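PDB 5M41: nigritoxine, which acts as a bacterial toxin against crustaceans and insects and has a fold described as new. Local coordinates for residues A[175-178]-A[179-183]; A[197-200]-A[201-205]; A[321-324]-A[325-329]; A[390-393]-A[394-397]. All blocks are in the same frame, centred on the assembly; numbering follows the deposited sequence.

Contact 1 (A[175-178]-A[179-183])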
ATOM      1  N   SER A 175      23.303  40.217  13.112  1.00 41.74           N
ATOM      2  CA  SER A 175      22.366  39.972  12.013  1.00 42.42           C
ATOM      3  C   SER A 175      23.091  39.380  10.783  1.00 42.34           C
ATOM      4  O   SER A 175      22.457  38.849   9.881  1.00 42.26           O
ATOM      5  CB  SER A 175      21.664  41.272  11.637  1.00 44.69           C
ATOM      6  OG  SER A 175      22.619  42.214  11.166  1.00 48.65           O
ATOM      7  N   GLU A 176      24.415  39.479  10.749  1.00 42.16           N
ATOM      8  CA  GLU A 176      25.183  38.972   9.613  1.00 44.09           C
ATOM      9  C   GLU A 176      25.760  37.562   9.878  1.00 39.32           C
ATOM     10  O   GLU A 176      26.389  36.964   9.009  1.00 38.68           O
ATOM     11  CB  GLU A 176      26.302  39.958   9.223  1.00 49.74           C
ATOM     12  CG  GLU A 176      25.827  41.379   8.894  1.00 60.11           C
ATOM     13  CD  GLU A 176      24.711  41.413   7.849  1.00 69.97           C
ATOM     14  OE1 GLU A 176      24.917  40.856   6.741  1.00 76.74           O
ATOM     15  OE2 GLU A 176      23.626  41.995   8.134  1.00 72.10           O
ATOM     16  N   LEU A 177      25.518  37.033  11.069  1.00 36.38           N
ATOM     17  CA  LEU A 177      26.234  35.854  11.549  1.00 35.10           C
ATOM     18  C   LEU A 177      25.825  34.566  10.830  1.00 34.86           C
ATOM     19  O   LEU A 177      26.688  33.787  10.422  1.00 32.22           O
ATOM     20  CB  LEU A 177      26.095  35.713  13.067  1.00 34.51           C
ATOM     21  CG  LEU A 177      26.745  34.514  13.771  1.00 34.81           C
ATOM     22  CD1 LEU A 177      28.268  34.433  13.519  1.00 36.07           C
ATOM     23  CD2 LEU A 177      26.423  34.520  15.261  1.00 34.79           C
ATOM     24  N   SER A 178      24.523  34.321  10.690  1.00 33.18           N
ATOM     25  CA  SER A 178      24.117  33.028  10.156  1.00 34.16           C
ATOM     26  C   SER A 178      24.593  32.867   8.714  1.00 33.40           C
ATOM     27  O   SER A 178      24.946  31.782   8.308  1.00 32.16           O
ATOM     28  CB  SER A 178      22.609  32.796  10.334  1.00 35.36           C
ATOM     29  OG  SER A 178      21.859  33.684   9.513  1.00 38.54           O
ATOM     30  N   LYS A 179      24.689  33.969   7.972  1.00 35.69           N
ATOM     31  CA  LYS A 179      25.180  33.932   6.599  1.00 34.55           C
ATOM     32  C   LYS A 179      26.658  33.512   6.607  1.00 34.82           C
ATOM     33  O   LYS A 179      27.068  32.655   5.829  1.00 32.76           O
ATOM     34  CB  LYS A 179      25.035  35.321   5.960  1.00 38.41           C
ATOM     35  CG  LYS A 179      25.591  35.469   4.541  1.00 42.90           C
ATOM     36  CD  LYS A 179      24.873  36.621   3.813  1.00 46.74           C
ATOM     37  CE  LYS A 179      24.963  36.538   2.290  1.00 49.94           C
ATOM     38  NZ  LYS A 179      26.369  36.565   1.806  1.00 50.13           N
ATOM     39  N   ILE A 180      27.448  34.138   7.478  1.00 35.12           N
ATOM     40  CA  ILE A 180      28.888  33.868   7.539  1.00 35.17           C
ATOM     41  C   ILE A 180      29.116  32.412   7.924  1.00 33.09           C
ATOM     42  O   ILE A 180      30.030  31.783   7.405  1.00 32.70           O
ATOM     43  CB  ILE A 180      29.664  34.818   8.514  1.00 38.05           C
ATOM     44  CG1 ILE A 180      29.511  36.319   8.161  1.00 40.73           C
ATOM     45  CG2 ILE A 180      31.172  34.477   8.581  1.00 38.66           C
ATOM     46  CD1 ILE A 180      29.698  36.650   6.705  1.00 43.65           C
ATOM     47  N   LEU A 181      28.320  31.890   8.857  1.00 31.55           N
ATOM     48  CA  LEU A 181      28.452  30.471   9.271  1.00 30.69           C
ATOM     49  C   LEU A 181      28.162  29.497   8.141  1.00 29.91           C
ATOM     50  O   LEU A 181      28.860  28.487   7.985  1.00 31.27           O
ATOM     51  CB  LEU A 181      27.544  30.160  10.470  1.00 29.61           C
ATOM     52  CG  LEU A 181      28.003  30.752  11.811  1.00 30.26           C
ATOM     53  CD1 LEU A 181      26.817  30.885  12.760  1.00 29.71           C
ATOM     54  CD2 LEU A 181      29.095  29.911  12.461  1.00 31.91           C
ATOM     55  N   VAL A 182      27.127  29.788   7.371  1.00 28.70           N
ATOM     56  CA  VAL A 182      26.809  28.991   6.164  1.00 29.81           C
ATOM     57  C   VAL A 182      27.982  29.034   5.197  1.00 30.73           C
ATOM     58  O   VAL A 182      28.411  27.982   4.689  1.00 30.99           O
ATOM     59  CB  VAL A 182      25.524  29.499   5.475  1.00 29.56           C
ATOM     60  CG1 VAL A 182      25.376  28.946   4.041  1.00 29.48           C
ATOM     61  CG2 VAL A 182      24.313  29.122   6.334  1.00 28.57           C
ATOM     62  N   GLU A 183      28.529  30.233   4.969  1.00 31.20           N
ATOM     63  CA  GLU A 183      29.632  30.348   4.001  1.00 33.49           C
ATOM     64  C   GLU A 183      30.879  29.655   4.550  1.00 31.84           C
ATOM     65  O   GLU A 183      31.634  29.087   3.794  1.00 30.60           O
ATOM     66  CB  GLU A 183      29.910  31.828   3.636  1.00 34.95           C
ATOM     67  CG  GLU A 183      28.823  32.413   2.727  1.00 38.99           C
ATOM     68  CD  GLU A 183      28.684  33.940   2.796  1.00 41.34           C
ATOM     69  OE1 GLU A 183      29.055  34.580   3.804  1.00 44.44           O
ATOM     70  OE2 GLU A 183      28.129  34.510   1.840  1.00 46.83           O
TER
HETATM   71  O   HOH W   1      22.798  36.389   8.678  1.00 24.36           O
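Leu177 and Leu181 meet one turn apart where helix 177-191 grows out of a short 3-10 segment at 175-176, so this is the opening turn of an alpha helix. The first backbone bond is weak; the next two are of ordinary strength. Ile180 N reaches back to Glu176 O only weakly, at 3.4 Å. The next pair is firmer: Leu181 N lies 3.0 Å from Leu177 O, almost straight out from the carbonyl. Val182 N then binds Ser178 O at 3.1 Å. One step earlier a water stands in for the direct bond, giving a proton to Ser175 O at 2.8 Å and accepting one from Lys179 N at 3.2 Å.

The apolar contact lies on the buried side. Leu177 holds CG opposite its backbone N (chi1 178°), which swings the branch along the helix until CG is 3.8 Å from Leu181 CD1; CD1 of Leu177 also touches CD1 and CG of Leu181, the two side chains crossing at a slant. Ile78 and Ile172, from neighbouring strands 77-80 and 170-173, and Ile45 of helix 34-54 close around Leu177. Ile180 turns a different way and lays CG1 3.3 Å from Glu176 O.

Charges sit on the more open side. Glu176 and Lys179 carry opposite charges, but their charged atoms do not meet. Lys179 instead runs forward, its chain bending only at the last torsion (chi4 -60°), and NZ forms a salt bridge 2.7 Å from Glu183 OE2, arriving on the syn side of that oxygen and 27° out of the carboxylate plane.

Contact 2 (A[197-200]-A[201-205])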
ATOM      1  N   GLN A 197      30.963  13.029   4.744  1.00 41.69           N
ATOM      2  CA  GLN A 197      31.254  12.717   6.127  1.00 45.85           C
ATOM      3  C   GLN A 197      31.613  13.954   6.951  1.00 43.98           C
ATOM      4  O   GLN A 197      31.213  14.072   8.111  1.00 41.71           O
ATOM      5  CB  GLN A 197      32.362  11.673   6.207  1.00 51.73           C
ATOM      6  CG  GLN A 197      32.642  11.219   7.623  1.00 59.32           C
ATOM      7  CD  GLN A 197      33.678  10.133   7.658  1.00 69.94           C
ATOM      8  OE1 GLN A 197      34.657  10.160   6.889  1.00 75.55           O
ATOM      9  NE2 GLN A 197      33.476   9.158   8.546  1.00 72.53           N
ATOM     10  N   ILE A 198      32.359  14.880   6.359  1.00 45.25           N
ATOM     11  CA  ILE A 198      32.728  16.079   7.095  1.00 45.58           C
ATOM     12  C   ILE A 198      31.468  16.868   7.368  1.00 42.86           C
ATOM     13  O   ILE A 198      31.239  17.325   8.489  1.00 41.33           O
ATOM     14  CB  ILE A 198      33.803  16.906   6.375  1.00 51.59           C
ATOM     15  CG1 ILE A 198      35.061  16.054   6.230  1.00 59.38           C
ATOM     16  CG2 ILE A 198      34.185  18.119   7.205  1.00 54.23           C
ATOM     17  CD1 ILE A 198      36.353  16.729   6.651  1.00 65.28           C
ATOM     18  N   LEU A 199      30.608  16.956   6.357  1.00 40.86           N
ATOM     19  CA  LEU A 199      29.355  17.666   6.493  1.00 39.82           C
ATOM     20  C   LEU A 199      28.427  17.084   7.596  1.00 38.64           C
ATOM     21  O   LEU A 199      27.891  17.829   8.430  1.00 39.32           O
ATOM     22  CB  LEU A 199      28.647  17.680   5.138  1.00 40.39           C
ATOM     23  CG  LEU A 199      27.618  18.741   4.773  1.00 40.64           C
ATOM     24  CD1 LEU A 199      27.879  20.136   5.371  1.00 38.91           C
ATOM     25  CD2 LEU A 199      27.555  18.804   3.256  1.00 39.68           C
ATOM     26  N   SER A 200      28.248  15.764   7.617  1.00 38.24           N
ATOM     27  CA  SER A 200      27.372  15.155   8.610  0.50 38.60           C
ATOM     28  C   SER A 200      27.963  15.284  10.016  1.00 39.38           C
ATOM     29  O   SER A 200      27.208  15.438  11.001  1.00 38.61           O
ATOM     30  CB  SER A 200      27.047  13.691   8.266  0.50 40.06           C
ATOM     31  OG  SER A 200      28.202  12.885   8.177  0.50 41.78           O
ATOM     32  N   THR A 201      29.291  15.264  10.118  1.00 38.03           N
ATOM     33  CA  THR A 201      29.954  15.401  11.395  1.00 38.54           C
ATOM     34  C   THR A 201      29.828  16.804  11.938  1.00 36.88           C
ATOM     35  O   THR A 201      29.602  16.997  13.136  1.00 36.45           O
ATOM     36  CB  THR A 201      31.454  15.061  11.271  1.00 42.70           C
ATOM     37  OG1 THR A 201      31.560  13.687  10.965  1.00 47.39           O
ATOM     38  CG2 THR A 201      32.193  15.290  12.588  1.00 43.77           C
ATOM     39  N   LEU A 202      30.007  17.780  11.057  1.00 36.04           N
ATOM     40  CA  LEU A 202      29.948  19.189  11.432  1.00 35.58           C
ATOM     41  C   LEU A 202      28.548  19.697  11.759  1.00 33.74           C
ATOM     42  O   LEU A 202      28.394  20.792  12.315  1.00 32.30           O
ATOM     43  CB  LEU A 202      30.596  20.061  10.346  1.00 36.44           C
ATOM     44  CG  LEU A 202      32.129  19.901  10.264  1.00 39.31           C
ATOM     45  CD1 LEU A 202      32.676  20.619   9.040  1.00 39.31           C
ATOM     46  CD2 LEU A 202      32.814  20.429  11.493  1.00 40.05           C
ATOM     47  N   LEU A 203      27.541  18.893  11.436  1.00 32.85           N
ATOM     48  CA  LEU A 203      26.147  19.259  11.689  1.00 32.36           C
ATOM     49  C   LEU A 203      25.487  18.385  12.772  1.00 33.19           C
ATOM     50  O   LEU A 203      24.359  18.628  13.165  1.00 33.32           O
ATOM     51  CB  LEU A 203      25.335  19.210  10.377  1.00 32.32           C
ATOM     52  CG  LEU A 203      25.602  20.281   9.304  1.00 31.59           C
ATOM     53  CD1 LEU A 203      24.823  19.990   8.035  1.00 32.66           C
ATOM     54  CD2 LEU A 203      25.232  21.665   9.810  1.00 32.75           C
ATOM     55  N   LEU A 204      26.178  17.344  13.221  1.00 34.66           N
ATOM     56  CA  LEU A 204      25.606  16.372  14.173  1.00 34.50           C
ATOM     57  C   LEU A 204      24.809  17.022  15.305  1.00 34.89           C
ATOM     58  O   LEU A 204      23.640  16.693  15.537  1.00 33.95           O
ATOM     59  CB  LEU A 204      26.731  15.488  14.756  1.00 35.70           C
ATOM     60  CG  LEU A 204      26.361  14.513  15.890  1.00 36.49           C
ATOM     61  CD1 LEU A 204      25.360  13.486  15.368  1.00 35.74           C
ATOM     62  CD2 LEU A 204      27.602  13.816  16.491  1.00 35.87           C
ATOM     63  N   ASP A 205      25.436  17.949  16.021  1.00 36.19           N
ATOM     64  CA  ASP A 205      24.774  18.583  17.157  1.00 36.18           C
ATOM     65  C   ASP A 205      24.122  19.917  16.805  1.00 35.60           C
ATOM     66  O   ASP A 205      23.306  20.397  17.556  1.00 35.42           O
ATOM     67  CB  ASP A 205      25.732  18.733  18.330  1.00 38.66           C
ATOM     68  CG  ASP A 205      25.827  17.451  19.165  1.00 42.07           C
ATOM     69  OD1 ASP A 205      25.019  17.314  20.098  1.00 44.32           O
ATOM     70  OD2 ASP A 205      26.711  16.595  18.902  1.00 41.96           O
TER
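Thr201 grips Gln197 twice through one acceptor, in the C-terminal part of helix 195-203. Its OG1 donates to Gln197 O at 2.9 Å and its N binds the same oxygen at 3.0 Å, the two arriving from opposite faces of the carbonyl plane. With chi1 at -66°, OG1 stands beside the backbone N, which lets both donors turn back to one carbonyl. Leu202 N continues the pattern to Ile198 O at 2.9 Å, and the following Leu203 N makes a weak bond to Ser200 O.

In each of two apolar pairs the side chains lie side by side, pointing the same way. Ile198 CG2 presses on Leu202 CD1 at 3.4 Å, closer than carbons usually pack, while Leu199 CD1 and Leu203 CD1 lie 4.1 Å apart. His188 touches both members of the first pair; Ile198 also meets Glu192, which with Val189 and Asp195 forms the magnesium site, and the magnesium ion lies about 8 Å from the Ile198 side chain. Ser200 OG, in one of its two conformers, hydrogen-bonds to His22 ND1.

Helix 195-203 packs against helix 177-191, which meets Leu199 through Leu185 and Val189, and against helix 22-30, whose Tyr29 touches Leu203, while Leu204 leads off onto helix 240-245.

Contact 3 (A[321-324]-A[325-329])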
ATOM      1  N   LYS A 321      22.087 -11.171   2.923  1.00 84.38           N
ATOM      2  CA  LYS A 321      22.828 -10.176   2.125  1.00 84.99           C
ATOM      3  C   LYS A 321      22.191  -9.848   0.766  1.00 82.55           C
ATOM      4  O   LYS A 321      22.860  -9.353  -0.147  1.00 84.61           O
ATOM      5  CB  LYS A 321      24.297 -10.590   1.947  1.00 91.67           C
ATOM      6  CG  LYS A 321      25.200 -10.231   3.122  1.00 96.75           C
ATOM      7  CD  LYS A 321      26.612 -10.779   2.940  1.00104.26           C
ATOM      8  CE  LYS A 321      26.651 -12.293   3.144  1.00109.44           C
ATOM      9  NZ  LYS A 321      27.829 -12.950   2.513  1.00113.54           N
ATOM     10  N   GLU A 322      20.898 -10.126   0.643  1.00 80.74           N
ATOM     11  CA  GLU A 322      20.114  -9.622  -0.481  1.00 81.37           C
ATOM     12  C   GLU A 322      19.970  -8.096  -0.364  1.00 76.35           C
ATOM     13  O   GLU A 322      19.857  -7.387  -1.365  1.00 77.24           O
ATOM     14  CB  GLU A 322      18.740 -10.291  -0.497  1.00 84.04           C
ATOM     15  CG  GLU A 322      18.788 -11.787  -0.799  1.00 94.90           C
ATOM     16  CD  GLU A 322      17.411 -12.439  -0.803  1.00 97.08           C
ATOM     17  OE1 GLU A 322      16.642 -12.234   0.167  1.00 94.12           O
ATOM     18  OE2 GLU A 322      17.103 -13.166  -1.777  1.00 99.72           O
ATOM     19  N   ILE A 323      20.006  -7.614   0.876  1.00 68.30           N
ATOM     20  CA  ILE A 323      19.775  -6.219   1.216  1.00 66.66           C
ATOM     21  C   ILE A 323      20.862  -5.777   2.197  1.00 62.37           C
ATOM     22  O   ILE A 323      21.206  -6.531   3.101  1.00 65.56           O
ATOM     23  CB  ILE A 323      18.356  -6.068   1.856  1.00 63.25           C
ATOM     24  CG1 ILE A 323      17.251  -6.389   0.841  1.00 63.99           C
ATOM     25  CG2 ILE A 323      18.137  -4.694   2.455  1.00 65.33           C
ATOM     26  CD1 ILE A 323      17.235  -5.509  -0.394  1.00 63.19           C
ATOM     27  N   ASP A 324      21.416  -4.581   1.993  1.00 62.48           N
ATOM     28  CA  ASP A 324      22.363  -3.951   2.941  1.00 61.92           C
ATOM     29  C   ASP A 324      21.657  -3.031   3.946  1.00 57.89           C
ATOM     30  O   ASP A 324      20.651  -2.419   3.602  1.00 53.84           O
ATOM     31  CB  ASP A 324      23.416  -3.158   2.179  1.00 67.48           C
ATOM     32  CG  ASP A 324      24.381  -4.055   1.416  1.00 74.59           C
ATOM     33  OD1 ASP A 324      24.377  -5.289   1.646  1.00 75.15           O
ATOM     34  OD2 ASP A 324      25.149  -3.521   0.589  1.00 80.47           O
ATOM     35  N   PRO A 325      22.175  -2.942   5.194  1.00 57.42           N
ATOM     36  CA  PRO A 325      21.539  -2.135   6.235  1.00 54.44           C
ATOM     37  C   PRO A 325      21.082  -0.753   5.781  1.00 51.13           C
ATOM     38  O   PRO A 325      19.998  -0.324   6.175  1.00 48.89           O
ATOM     39  CB  PRO A 325      22.632  -2.012   7.287  1.00 57.11           C
ATOM     40  CG  PRO A 325      23.373  -3.315   7.185  1.00 61.64           C
ATOM     41  CD  PRO A 325      23.270  -3.767   5.750  1.00 60.83           C
ATOM     42  N   LEU A 326      21.881  -0.080   4.953  1.00 49.44           N
ATOM     43  CA  LEU A 326      21.577   1.298   4.544  1.00 47.46           C
ATOM     44  C   LEU A 326      20.780   1.456   3.242  1.00 45.54           C
ATOM     45  O   LEU A 326      20.396   2.567   2.895  1.00 43.95           O
ATOM     46  CB  LEU A 326      22.861   2.142   4.491  1.00 48.37           C
ATOM     47  CG  LEU A 326      23.649   2.295   5.798  1.00 50.52           C
ATOM     48  CD1 LEU A 326      24.987   2.997   5.558  1.00 52.08           C
ATOM     49  CD2 LEU A 326      22.845   3.046   6.848  1.00 46.91           C
ATOM     50  N   ASP A 327      20.544   0.352   2.532  1.00 47.43           N
ATOM     51  CA  ASP A 327      19.702   0.337   1.336  1.00 46.73           C
ATOM     52  C   ASP A 327      18.284   0.743   1.676  1.00 44.05           C
ATOM     53  O   ASP A 327      17.714   0.244   2.666  1.00 42.73           O
ATOM     54  CB  ASP A 327      19.611  -1.087   0.755  1.00 49.62           C
ATOM     55  CG  ASP A 327      20.859  -1.514   0.008  1.00 54.59           C
ATOM     56  OD1 ASP A 327      21.591  -0.634  -0.464  1.00 54.80           O
ATOM     57  OD2 ASP A 327      21.076  -2.745  -0.128  1.00 56.27           O
ATOM     58  N   VAL A 328      17.695   1.591   0.832  1.00 41.78           N
ATOM     59  CA  VAL A 328      16.299   1.968   0.989  1.00 39.06           C
ATOM     60  C   VAL A 328      15.419   0.878   0.393  1.00 39.68           C
ATOM     61  O   VAL A 328      15.625   0.431  -0.735  1.00 42.03           O
ATOM     62  CB  VAL A 328      16.003   3.346   0.351  1.00 39.97           C
ATOM     63  CG1 VAL A 328      14.503   3.623   0.342  1.00 37.75           C
ATOM     64  CG2 VAL A 328      16.720   4.460   1.131  1.00 38.72           C
ATOM     65  N   ILE A 329      14.449   0.420   1.169  1.00 38.62           N
ATOM     66  CA  ILE A 329      13.577  -0.641   0.749  1.00 38.75           C
ATOM     67  C   ILE A 329      12.121  -0.221   0.957  1.00 38.82           C
ATOM     68  O   ILE A 329      11.829   0.672   1.758  1.00 36.41           O
ATOM     69  CB  ILE A 329      13.886  -1.984   1.465  1.00 41.57           C
ATOM     70  CG1 ILE A 329      13.719  -1.882   2.972  1.00 43.70           C
ATOM     71  CG2 ILE A 329      15.307  -2.476   1.148  1.00 43.44           C
ATOM     72  CD1 ILE A 329      13.607  -3.245   3.648  1.00 45.44           C
TER
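Pro325, joined directly to Asp324, takes the second position of a type I beta turn running from Asp324 to Asp327. Its ring limits phi, which suits that corner. Ser373 OG hydrogen-bonds to Asp324 O and more weakly to Pro325 O, which also has a weak bond with Ser372 OG. Leu326 fills the third position, its side chain resting on Asn21 and Arg374.

Asp327 closes the turn with two hydrogen bonds to Asp324. Its N donates to Asp324 O at 3.0 Å, approaching from above the carbonyl plane. Its side chain answers in the other direction: with CG beside the backbone N (chi1 -76°), OD2 comes back to accept from Asp324 N at 2.8 Å, this donor also lying above the plane, 44° out of the carboxylate. Asp324 and Asp327 are therefore bonded both ways. The two carboxylates, 4.2 Å apart at Asp324 OD2 and Asp327 OD2 and with planes only 14° apart, may disfavour each other somewhat.

Val328 begins the strand and faces the other way, toward Val348. Ile329 turns back, and its CG2 packs 3.8 Å from Ile323 CG2, with Leu376 and Leu345 beside it.

The whole is a helix-to-strand connection: a Schellman motif at Lys321 ends helix 302-319, and the type I turn leads into strand 328-336 of the six-stranded antiparallel sheet that also holds strand 340-348.

Contact 4 (A[390-393]-A[394-397]); sequences NGLV and SVAS
Ser394 and Gly391 meet at a peptide carbonyl. The hydroxyl OG lies 2.8 Å from Gly391 O, tilted 27° from the carbonyl plane and well off the C=O direction, and donates its proton there. Tucked between the backbone N and the carbonyl carbon (chi1 73°), OG points back down the helix to this oxygen, which also takes a weak bond from Val395 N. Asn390 O accepts from Ser394 N at 3.0 Å, so Ser394 is tied to the preceding turn by both its backbone and its side chain.

Ala396 N meets Leu392 O at 2.8 Å, nearly end-on to the carbonyl, with Val395 N a weak second donor. Val395 CG2 and Ala396 CB also lie against this oxygen, each at 3.4 Å from Leu392 O. The last bond, Ser397 N to Val393 O at 2.7 Å, is bent at the hydrogen (130°), where the chain leaves helical geometry.

Around this C-terminal end of helix 386-396, Val393 rests on Ala303 and Val306 of helix 302-319, Val395 on Ile409 and Ala412 of helix 406-415, and Leu392 and Ala396 on strand 328-336, with Ile341 of strand 340-348 touching Val393 and Ala396.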
ATOM      1  N   ASN A 390      -2.049  -3.110  12.155  1.00 45.73           N
ATOM      2  CA  ASN A 390      -3.380  -3.416  12.727  1.00 49.63           C
ATOM      3  C   ASN A 390      -4.503  -2.828  11.863  1.00 49.78           C
ATOM      4  O   ASN A 390      -5.448  -3.524  11.506  1.00 52.01           O
ATOM      5  CB  ASN A 390      -3.531  -2.911  14.172  1.00 54.06           C
ATOM      6  CG  ASN A 390      -2.720  -3.724  15.178  1.00 58.99           C
ATOM      7  OD1 ASN A 390      -2.116  -4.746  14.849  1.00 60.82           O
ATOM      8  ND2 ASN A 390      -2.709  -3.267  16.417  1.00 61.55           N
ATOM      9  N   GLY A 391      -4.388  -1.550  11.515  1.00 48.89           N
ATOM     10  CA  GLY A 391      -5.400  -0.905  10.678  1.00 50.05           C
ATOM     11  C   GLY A 391      -5.588  -1.636   9.353  1.00 49.35           C
ATOM     12  O   GLY A 391      -6.710  -1.959   8.962  1.00 51.28           O
ATOM     13  N   LEU A 392      -4.492  -1.898   8.658  1.00 46.47           N
ATOM     14  CA  LEU A 392      -4.567  -2.567   7.367  1.00 45.19           C
ATOM     15  C   LEU A 392      -5.183  -3.960   7.467  1.00 44.64           C
ATOM     16  O   LEU A 392      -6.054  -4.328   6.661  1.00 45.13           O
ATOM     17  CB  LEU A 392      -3.184  -2.628   6.683  1.00 42.00           C
ATOM     18  CG  LEU A 392      -3.139  -3.408   5.356  1.00 41.69           C
ATOM     19  CD1 LEU A 392      -4.098  -2.841   4.312  1.00 40.62           C
ATOM     20  CD2 LEU A 392      -1.719  -3.469   4.809  1.00 38.08           C
ATOM     21  N   VAL A 393      -4.708  -4.741   8.429  1.00 44.03           N
ATOM     22  CA  VAL A 393      -5.208  -6.095   8.616  1.00 46.59           C
ATOM     23  C   VAL A 393      -6.722  -6.064   8.894  1.00 49.98           C
ATOM     24  O   VAL A 393      -7.478  -6.847   8.317  1.00 50.43           O
ATOM     25  CB  VAL A 393      -4.464  -6.855   9.737  1.00 46.90           C
ATOM     26  CG1 VAL A 393      -5.259  -8.077  10.176  1.00 49.59           C
ATOM     27  CG2 VAL A 393      -3.091  -7.284   9.270  1.00 45.71           C
ATOM     28  N   SER A 394      -7.175  -5.142   9.732  1.00 51.48           N
ATOM     29  CA  SER A 394      -8.611  -5.081  10.027  1.00 55.89           C
ATOM     30  C   SER A 394      -9.473  -4.826   8.791  1.00 56.06           C
ATOM     31  O   SER A 394     -10.612  -5.293   8.730  1.00 58.67           O
ATOM     32  CB  SER A 394      -8.933  -4.045  11.106  1.00 58.70           C
ATOM     33  OG  SER A 394      -8.804  -2.721  10.606  1.00 61.16           O
ATOM     34  N   VAL A 395      -8.957  -4.086   7.810  1.00 52.35           N
ATOM     35  CA  VAL A 395      -9.750  -3.859   6.590  1.00 51.94           C
ATOM     36  C   VAL A 395      -9.451  -4.869   5.471  1.00 51.96           C
ATOM     37  O   VAL A 395     -10.289  -5.077   4.592  1.00 52.14           O
ATOM     38  CB  VAL A 395      -9.703  -2.393   6.077  1.00 53.12           C
ATOM     39  CG1 VAL A 395     -10.305  -1.431   7.107  1.00 53.97           C
ATOM     40  CG2 VAL A 395      -8.282  -1.990   5.710  1.00 50.08           C
ATOM     41  N   ALA A 396      -8.282  -5.511   5.497  1.00 49.34           N
ATOM     42  CA  ALA A 396      -8.003  -6.602   4.538  1.00 48.93           C
ATOM     43  C   ALA A 396      -8.661  -7.909   4.980  1.00 51.98           C
ATOM     44  O   ALA A 396      -8.919  -8.798   4.167  1.00 52.32           O
ATOM     45  CB  ALA A 396      -6.515  -6.812   4.364  1.00 45.95           C
ATOM     46  N   SER A 397      -8.929  -7.981   6.279  1.00 53.16           N
ATOM     47  CA  SER A 397      -9.457  -9.134   6.991  1.00 58.31           C
ATOM     48  C   SER A 397     -10.335 -10.108   6.204  1.00 62.50           C
ATOM     49  O   SER A 397     -10.124 -11.331   6.236  1.00 66.24           O
ATOM     50  CB  SER A 397     -10.244  -8.639   8.201  1.00 58.75           C
ATOM     51  OG  SER A 397     -10.974  -9.704   8.723  1.00 63.87           O
TER

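In the fold
From the N terminus the contacts come in series; each closes a short local loop of three to six residues, and none nests in or crosses another. Contact 1 starts helix 177-191 and contact 2 lies near the end of helix 195-203, with the magnesium site between them along the chain; their centres are about 17 Å apart. Contact 3, its centre about 23 Å from that of contact 2, carries the chain from helix 302-319 into strand 328-336. Contact 4 ends helix 386-396, its centre about 27 Å from that of contact 3. Contacts 3 and 4 do not touch, yet both pack on helix 302-319 and strand 340-348, which tie this part of the fold together.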